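PDB 2BKX: glucosamine-6-phosphate deaminase from Bacillus subtilis, which belongs to the glucosamine-6-phosphate isomerase/6-phosphogluconolactonase family, has a Rossmann-like alpha/beta fold and holds fructose -6-phosphate in its pocket. Local coordinates for residues G134-I139 with T156-T161; Q46-H51 with D86-H91. All blocks are in the same frame, centred on the assembly; numbering follows the deposited sequence. Where two conformers were deposited one is given.

Overall arrangement
Following the chain from the N terminus, contact 2 closes first: helix 41-53 is met again by the end of helix 80-89 and the turn after it, once the chain has passed through strand 62-69 of the central sheet. Contact 1 opens only later, where the loop after strand 128-131 is met by the start of helix 159-165, closing a loop that contains strand 153-156. The two loops therefore run in series, neither nested nor crossed. The centres of contact 1 and contact 2 are 28 Å apart, on opposite sides of the chain's centre; the nearest atoms of contact 1 and contact 2 are about 15 Å apart. Contact 1 adjoins the fructose -6-phosphate pocket through His138.

Contact 1 (G134-I139 with T156-T161); sequences GRNGHI and TLNEQT. With F6R (fructose -6-phosphate), chain C.
His138 turns the edge of its imidazole to Thr161, with CE1 3.2 Å from Thr161 OG1 and the hydroxyl close to the ring plane. Another part of the same edge serves the ligand: His138 NE2 and O5 of fructose -6-phosphate share a nearly straight hydrogen bond of 2.7 Å. Gly134 CA packs over one face of the His138 ring, nearer its margin than its middle. The loop after strand 128-131 thus meets the start of helix 159-165, with Asn158 at the N-cap position, beside the ligand pocket. Asn136 and Gln160 run antiparallel alongside each other, their amide planes 53° apart. The extended Gln160 chain brings NE2 within 3.0 Å of Asn136 CB. It lies as close to Asn136 N, but both are donors and form no hydrogen bond. Arg135 CB also borders this amide.

Asn136 and Asn158 set their amides steeply against each other, and a water joins them by accepting from both ND2 atoms, at 2.9 Å from Asn136 ND2. The Asn136 CG sits between its own backbone N and carbonyl carbon (chi1 63°), which lets OD1 curl back to accept from His138 N at 3.0 Å. This is an Asx turn, with the donor 40° out of the carbonyl plane, and it overlaps the type I beta turn Gly134-Gly137. Farther out, Glu143 links the two segments: OE1 bonds Asn136 ND2 and His138 ND1, while OE2 bonds Thr161 OG1 and Asn158 N. Held at ND1 by a carboxylate and at NE2 by the ligand, the His138 ring is fixed in rotation at two separate edge atoms.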
loop_
_atom_site.group_PDB
_atom_site.type_symbol
_atom_site.label_atom_id
_atom_site.label_comp_id
_atom_site.label_asym_id
_atom_site.label_seq_id
_atom_site.Cartn_x
_atom_site.Cartn_y
_atom_site.Cartn_z
ATOM N N GLY A 134 8.136 1.544 4.738
ATOM C CA GLY A 134 8.447 1.498 6.144
ATOM C C GLY A 134 9.673 2.323 6.450
ATOM O O GLY A 134 10.501 2.615 5.569
ATOM N N ARG A 135 9.863 2.584 7.735
ATOM C CA ARG A 135 11.044 3.279 8.170
ATOM C C ARG A 135 12.291 2.497 7.782
ATOM O O ARG A 135 13.358 3.089 7.565
ATOM C CB ARG A 135 11.017 3.517 9.698
ATOM C CG ARG A 135 9.913 4.411 10.169
ATOM C CD ARG A 135 9.848 4.426 11.708
ATOM N NE ARG A 135 8.726 5.248 12.147
ATOM C CZ ARG A 135 8.352 5.470 13.405
ATOM N NH1 ARG A 135 7.298 6.240 13.634
ATOM N NH2 ARG A 135 9.020 4.950 14.430
ATOM N N ASN A 136 12.159 1.168 7.704
ATOM C CA ASN A 136 13.210 0.253 7.337
ATOM C C ASN A 136 13.202 -0.179 5.864
ATOM O O ASN A 136 13.867 -1.138 5.484
ATOM C CB ASN A 136 13.144 -1.021 8.206
ATOM C CG ASN A 136 11.860 -1.797 8.017
ATOM O OD1 ASN A 136 11.005 -1.414 7.213
ATOM N ND2 ASN A 136 11.719 -2.899 8.741
ATOM N N GLY A 137 12.415 0.504 5.038
ATOM C CA GLY A 137 12.335 0.161 3.637
ATOM C C GLY A 137 11.354 -0.925 3.256
ATOM O O GLY A 137 11.259 -1.269 2.084
ATOM N N HIS A 138 10.554 -1.417 4.211
ATOM C CA HIS A 138 9.574 -2.417 3.824
ATOM C C HIS A 138 8.577 -1.859 2.835
ATOM O O HIS A 138 8.275 -0.677 2.829
ATOM C CB HIS A 138 8.904 -3.125 5.013
ATOM C CG HIS A 138 7.917 -2.337 5.820
ATOM N ND1 HIS A 138 7.915 -2.415 7.188
ATOM C CD2 HIS A 138 6.883 -1.538 5.494
ATOM C CE1 HIS A 138 6.924 -1.683 7.672
ATOM N NE2 HIS A 138 6.273 -1.149 6.660
ATOM N N ILE A 139 8.048 -2.746 2.016
ATOM C CA ILE A 139 6.902 -2.483 1.132
ATOM C C ILE A 139 5.900 -3.596 1.395
ATOM O O ILE A 139 6.273 -4.733 1.614
ATOM C CB ILE A 139 7.275 -2.316 -0.354
ATOM C CG1 ILE A 139 8.042 -3.515 -0.879
ATOM C CG2 ILE A 139 8.071 -1.025 -0.540
ATOM C CD1 ILE A 139 8.288 -3.519 -2.403
ATOM N N THR A 156 6.154 -12.352 10.238
ATOM C CA THR A 156 6.302 -11.867 11.596
ATOM C C THR A 156 6.830 -10.443 11.471
ATOM O O THR A 156 7.889 -10.221 10.909
ATOM C CB THR A 156 7.265 -12.774 12.401
ATOM O OG1 THR A 156 6.717 -14.083 12.440
ATOM C CG2 THR A 156 7.504 -12.270 13.815
ATOM N N LEU A 157 6.085 -9.479 11.982
ATOM C CA LEU A 157 6.456 -8.097 11.878
ATOM C C LEU A 157 7.731 -7.785 12.662
ATOM O O LEU A 157 7.954 -8.255 13.787
ATOM C CB LEU A 157 5.339 -7.192 12.376
ATOM C CG LEU A 157 4.013 -7.352 11.625
ATOM C CD1 LEU A 157 2.968 -6.468 12.263
ATOM C CD2 LEU A 157 4.135 -6.977 10.170
ATOM N N ASN A 158 8.584 -6.968 12.063
ATOM C CA ASN A 158 9.763 -6.521 12.793
ATOM C C ASN A 158 9.355 -5.616 13.940
ATOM O O ASN A 158 8.341 -4.903 13.890
ATOM C CB ASN A 158 10.701 -5.758 11.868
ATOM C CG ASN A 158 11.505 -6.660 10.937
ATOM O OD1 ASN A 158 11.298 -7.882 10.826
ATOM N ND2 ASN A 158 12.449 -6.032 10.259
ATOM N N GLU A 159 10.179 -5.557 14.973
ATOM C CA GLU A 159 9.873 -4.655 16.077
ATOM C C GLU A 159 9.752 -3.190 15.648
ATOM O O GLU A 159 8.912 -2.457 16.163
ATOM C CB GLU A 159 10.880 -4.827 17.223
ATOM C CG GLU A 159 10.911 -6.285 17.789
ATOM C CD GLU A 159 9.535 -6.976 18.023
ATOM O OE1 GLU A 159 8.540 -6.368 18.485
ATOM O OE2 GLU A 159 9.449 -8.198 17.761
ATOM N N GLN A 160 10.553 -2.751 14.681
ATOM C CA GLN A 160 10.430 -1.353 14.218
ATOM C C GLN A 160 9.048 -1.049 13.643
ATOM O O GLN A 160 8.541 0.050 13.781
ATOM C CB GLN A 160 11.488 -1.033 13.188
ATOM C CG GLN A 160 11.628 0.401 12.908
ATOM C CD GLN A 160 12.416 0.635 11.676
ATOM O OE1 GLN A 160 13.560 1.076 11.728
ATOM N NE2 GLN A 160 11.833 0.300 10.559
ATOM N N THR A 161 8.450 -2.031 12.975
ATOM C CA THR A 161 7.119 -1.889 12.409
ATOM C C THR A 161 6.064 -1.804 13.496
ATOM O O THR A 161 5.182 -0.947 13.464
ATOM C CB THR A 161 6.847 -3.048 11.487
ATOM O OG1 THR A 161 7.843 -3.009 10.467
ATOM C CG2 THR A 161 5.457 -2.956 10.875
HETATM C C1 F6R C . 0.418 -0.255 3.710
HETATM C C2 F6R C . 1.675 -1.067 3.947
HETATM C C3 F6R C . 2.905 -0.598 4.736
HETATM C C4 F6R C . 2.947 0.925 4.970
HETATM C C5 F6R C . 4.182 1.391 5.725
HETATM C C6 F6R C . 4.151 2.894 5.978
HETATM O O1 F6R C . -0.691 -1.080 3.302
HETATM O O2 F6R C . 1.717 -2.158 3.421
HETATM O O3 F6R C . 4.065 -0.909 3.986
HETATM O O4 F6R C . 2.902 1.571 3.702
HETATM O O5 F6R C . 4.352 0.686 6.949
HETATM O O6 F6R C . 3.067 3.183 6.874
HETATM P P F6R C . 2.649 4.703 7.121
HETATM O O1P F6R C . 2.036 5.195 5.838
HETATM O O2P F6R C . 3.926 5.440 7.427
HETATM O O3P F6R C . 1.667 4.700 8.247
HETATM O O HOH W 1 13.748 -3.512 10.791
#

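Contact 2 (Q46-H51 with D86-H91); sequences QLIRLH and DRFFQH
The Phe88 ring receives Ile48 at its edge, CG1 lying near the ring plane and 4.3 Å from Phe88 CD1, while Leu47 approaches obliquely. The second flat group, the His91 imidazole, has Gln90 CG over the centre of one face, 3.3 Å above the plane, and the carbonyl carbon of Arg87 at its edge in plane. Ile48 CD1 reaches that ring obliquely. Within the Rossmann-like alpha/beta fold these groups join helix 41-53 with the end of helix 80-89 and the residues that follow it, at a partly buried interface where the closest CA pair, Ile48 and His91, is 6.6 Å apart.

Ile48 is the central side chain. Its CG1 stands anti to the carbonyl carbon (chi1 -66°) and the chain continues extended, which carries CD1 to 3.5 Å from His91 CB and up to the backbone oxygen of Arg87. CG2, the other branch, also borders His91 CB. One residue earlier, Leu47 brings both CB and CD1 to Phe88, with Leu47 CB 4.0 Å from Phe88 CE1. Phe88 reaches them because its CG is anti to the backbone N (chi1 -165°), so that the ring comes nearer to helix 41-53 than its first bond alone would suggest. Tyr44 meets this ring as well, with planes at about 40°, and Leu47 also touches Ala17 and Thr20, so helix 9-26 packs on Leu47 too.

Toward the C-terminal ends of both segments the character changes from apolar to polar. The His51 ring meets Phe58, and its ND1 is hydrogen-bonded to Leu56 O, which helps to set its rotation; on the carbon side, His51 CD2 lies 3.3 Å from His91 O.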
loop_
_atom_site.group_PDB
_atom_site.type_symbol
_atom_site.label_atom_id
_atom_site.label_comp_id
_atom_site.label_asym_id
_atom_site.label_seq_id
_atom_site.Cartn_x
_atom_site.Cartn_y
_atom_site.Cartn_z
ATOM N N GLN A 46 -8.810 12.988 -1.161
ATOM C CA GLN A 46 -8.917 13.678 -2.415
ATOM C C GLN A 46 -9.632 12.886 -3.489
ATOM O O GLN A 46 -10.317 13.475 -4.301
ATOM C CB GLN A 46 -7.579 14.264 -2.902
ATOM C CG GLN A 46 -6.952 15.183 -1.913
ATOM C CD GLN A 46 -7.905 16.339 -1.576
ATOM O OE1 GLN A 46 -8.323 17.075 -2.487
ATOM N NE2 GLN A 46 -8.348 16.421 -0.318
ATOM N N LEU A 47 -9.462 11.563 -3.526
ATOM C CA LEU A 47 -10.277 10.711 -4.425
ATOM C C LEU A 47 -11.758 10.837 -4.210
ATOM O O LEU A 47 -12.527 10.933 -5.175
ATOM C CB LEU A 47 -9.924 9.216 -4.288
ATOM C CG LEU A 47 -8.682 8.888 -5.062
ATOM C CD1 LEU A 47 -8.161 7.541 -4.649
ATOM C CD2 LEU A 47 -8.925 8.917 -6.616
ATOM N N ILE A 48 -12.157 10.866 -2.946
ATOM C CA ILE A 48 -13.547 11.062 -2.587
ATOM C C ILE A 48 -14.003 12.450 -3.028
ATOM O O ILE A 48 -15.110 12.605 -3.531
ATOM C CB ILE A 48 -13.780 10.825 -1.088
ATOM C CG1 ILE A 48 -13.528 9.361 -0.761
ATOM C CG2 ILE A 48 -15.205 11.222 -0.688
ATOM C CD1 ILE A 48 -13.345 9.153 0.726
ATOM N N ARG A 49 -13.163 13.458 -2.870
ATOM C CA ARG A 49 -13.522 14.773 -3.355
ATOM C C ARG A 49 -13.778 14.759 -4.843
ATOM O O ARG A 49 -14.738 15.389 -5.291
ATOM C CB ARG A 49 -12.393 15.718 -3.021
ATOM C CG ARG A 49 -12.560 16.357 -1.688
ATOM C CD ARG A 49 -13.418 17.633 -1.807
ATOM N NE ARG A 49 -13.356 18.378 -0.564
ATOM C CZ ARG A 49 -14.177 18.212 0.466
ATOM N NH1 ARG A 49 -15.178 17.331 0.415
ATOM N NH2 ARG A 49 -13.997 18.939 1.559
ATOM N N LEU A 50 -12.909 14.105 -5.616
ATOM C CA LEU A 50 -13.063 14.055 -7.078
ATOM C C LEU A 50 -14.363 13.352 -7.473
ATOM O O LEU A 50 -14.983 13.647 -8.508
ATOM C CB LEU A 50 -11.864 13.376 -7.734
ATOM C CG LEU A 50 -10.522 14.072 -7.612
ATOM C CD1 LEU A 50 -9.474 13.245 -8.307
ATOM C CD2 LEU A 50 -10.576 15.499 -8.116
ATOM N N HIS A 51 -14.794 12.430 -6.629
ATOM C CA HIS A 51 -16.097 11.772 -6.800
ATOM C C HIS A 51 -17.204 12.832 -6.886
ATOM O O HIS A 51 -18.149 12.702 -7.704
ATOM C CB HIS A 51 -16.290 10.795 -5.597
ATOM C CG HIS A 51 -17.487 9.896 -5.677
ATOM N ND1 HIS A 51 -17.819 9.164 -6.797
ATOM C CD2 HIS A 51 -18.395 9.566 -4.727
ATOM C CE1 HIS A 51 -18.892 8.437 -6.529
ATOM N NE2 HIS A 51 -19.263 8.671 -5.289
ATOM N N ASP A 86 -13.793 2.497 6.094
ATOM C CA ASP A 86 -14.000 3.827 6.718
ATOM C C ASP A 86 -13.430 4.964 5.850
ATOM O O ASP A 86 -14.087 5.997 5.652
ATOM C CB ASP A 86 -13.317 3.858 8.095
ATOM C CG ASP A 86 -13.448 5.196 8.793
ATOM O OD1 ASP A 86 -14.574 5.540 9.140
ATOM O OD2 ASP A 86 -12.416 5.884 8.999
ATOM N N ARG A 87 -12.224 4.789 5.323
ATOM C CA ARG A 87 -11.562 5.883 4.616
ATOM C C ARG A 87 -12.021 5.996 3.151
ATOM O O ARG A 87 -11.810 7.012 2.510
ATOM C CB ARG A 87 -10.058 5.660 4.557
ATOM C CG ARG A 87 -9.224 6.150 5.726
ATOM C CD ARG A 87 -9.517 5.509 7.020
ATOM N NE ARG A 87 -8.457 5.799 7.996
ATOM C CZ ARG A 87 -8.349 5.222 9.196
ATOM N NH1 ARG A 87 -7.336 5.540 9.994
ATOM N NH2 ARG A 87 -9.229 4.307 9.607
ATOM N N PHE A 88 -12.540 4.911 2.582
ATOM C CA PHE A 88 -12.706 4.840 1.141
ATOM C C PHE A 88 -13.998 4.200 0.684
ATOM O O PHE A 88 -14.835 4.887 0.082
ATOM C CB PHE A 88 -11.489 4.178 0.507
ATOM C CG PHE A 88 -11.375 4.356 -0.993
ATOM C CD1 PHE A 88 -11.624 5.571 -1.611
ATOM C CD2 PHE A 88 -10.999 3.303 -1.767
ATOM C CE1 PHE A 88 -11.458 5.710 -2.983
ATOM C CE2 PHE A 88 -10.819 3.422 -3.144
ATOM C CZ PHE A 88 -11.061 4.654 -3.748
ATOM N N PHE A 89 -14.193 2.916 0.975
ATOM C CA PHE A 89 -15.284 2.212 0.322
ATOM C C PHE A 89 -16.631 2.789 0.679
ATOM O O PHE A 89 -17.520 2.854 -0.192
ATOM C CB PHE A 89 -15.300 0.732 0.669
ATOM C CG PHE A 89 -14.002 -0.009 0.398
ATOM C CD1 PHE A 89 -13.073 0.413 -0.564
ATOM C CD2 PHE A 89 -13.739 -1.196 1.084
ATOM C CE1 PHE A 89 -11.903 -0.325 -0.791
ATOM C CE2 PHE A 89 -12.567 -1.924 0.847
ATOM C CZ PHE A 89 -11.667 -1.471 -0.077
ATOM N N GLN A 90 -16.807 3.246 1.910
ATOM C CA GLN A 90 -18.149 3.760 2.301
ATOM C C GLN A 90 -18.569 5.036 1.569
ATOM O O GLN A 90 -19.727 5.431 1.634
ATOM C CB GLN A 90 -18.243 3.994 3.805
ATOM C CG GLN A 90 -17.499 5.231 4.346
ATOM C CD GLN A 90 -17.808 5.564 5.807
ATOM O OE1 GLN A 90 -16.901 5.942 6.605
ATOM N NE2 GLN A 90 -19.079 5.462 6.163
ATOM N N HIS A 91 -17.620 5.688 0.912
ATOM C CA HIS A 91 -17.786 7.007 0.349
ATOM C C HIS A 91 -17.852 7.009 -1.168
ATOM O O HIS A 91 -18.012 8.079 -1.757
ATOM C CB HIS A 91 -16.604 7.902 0.800
ATOM C CG HIS A 91 -16.536 8.122 2.266
ATOM N ND1 HIS A 91 -17.550 8.722 2.977
ATOM C CD2 HIS A 91 -15.554 7.847 3.165
ATOM C CE1 HIS A 91 -17.214 8.775 4.256
ATOM N NE2 HIS A 91 -16.006 8.254 4.396
#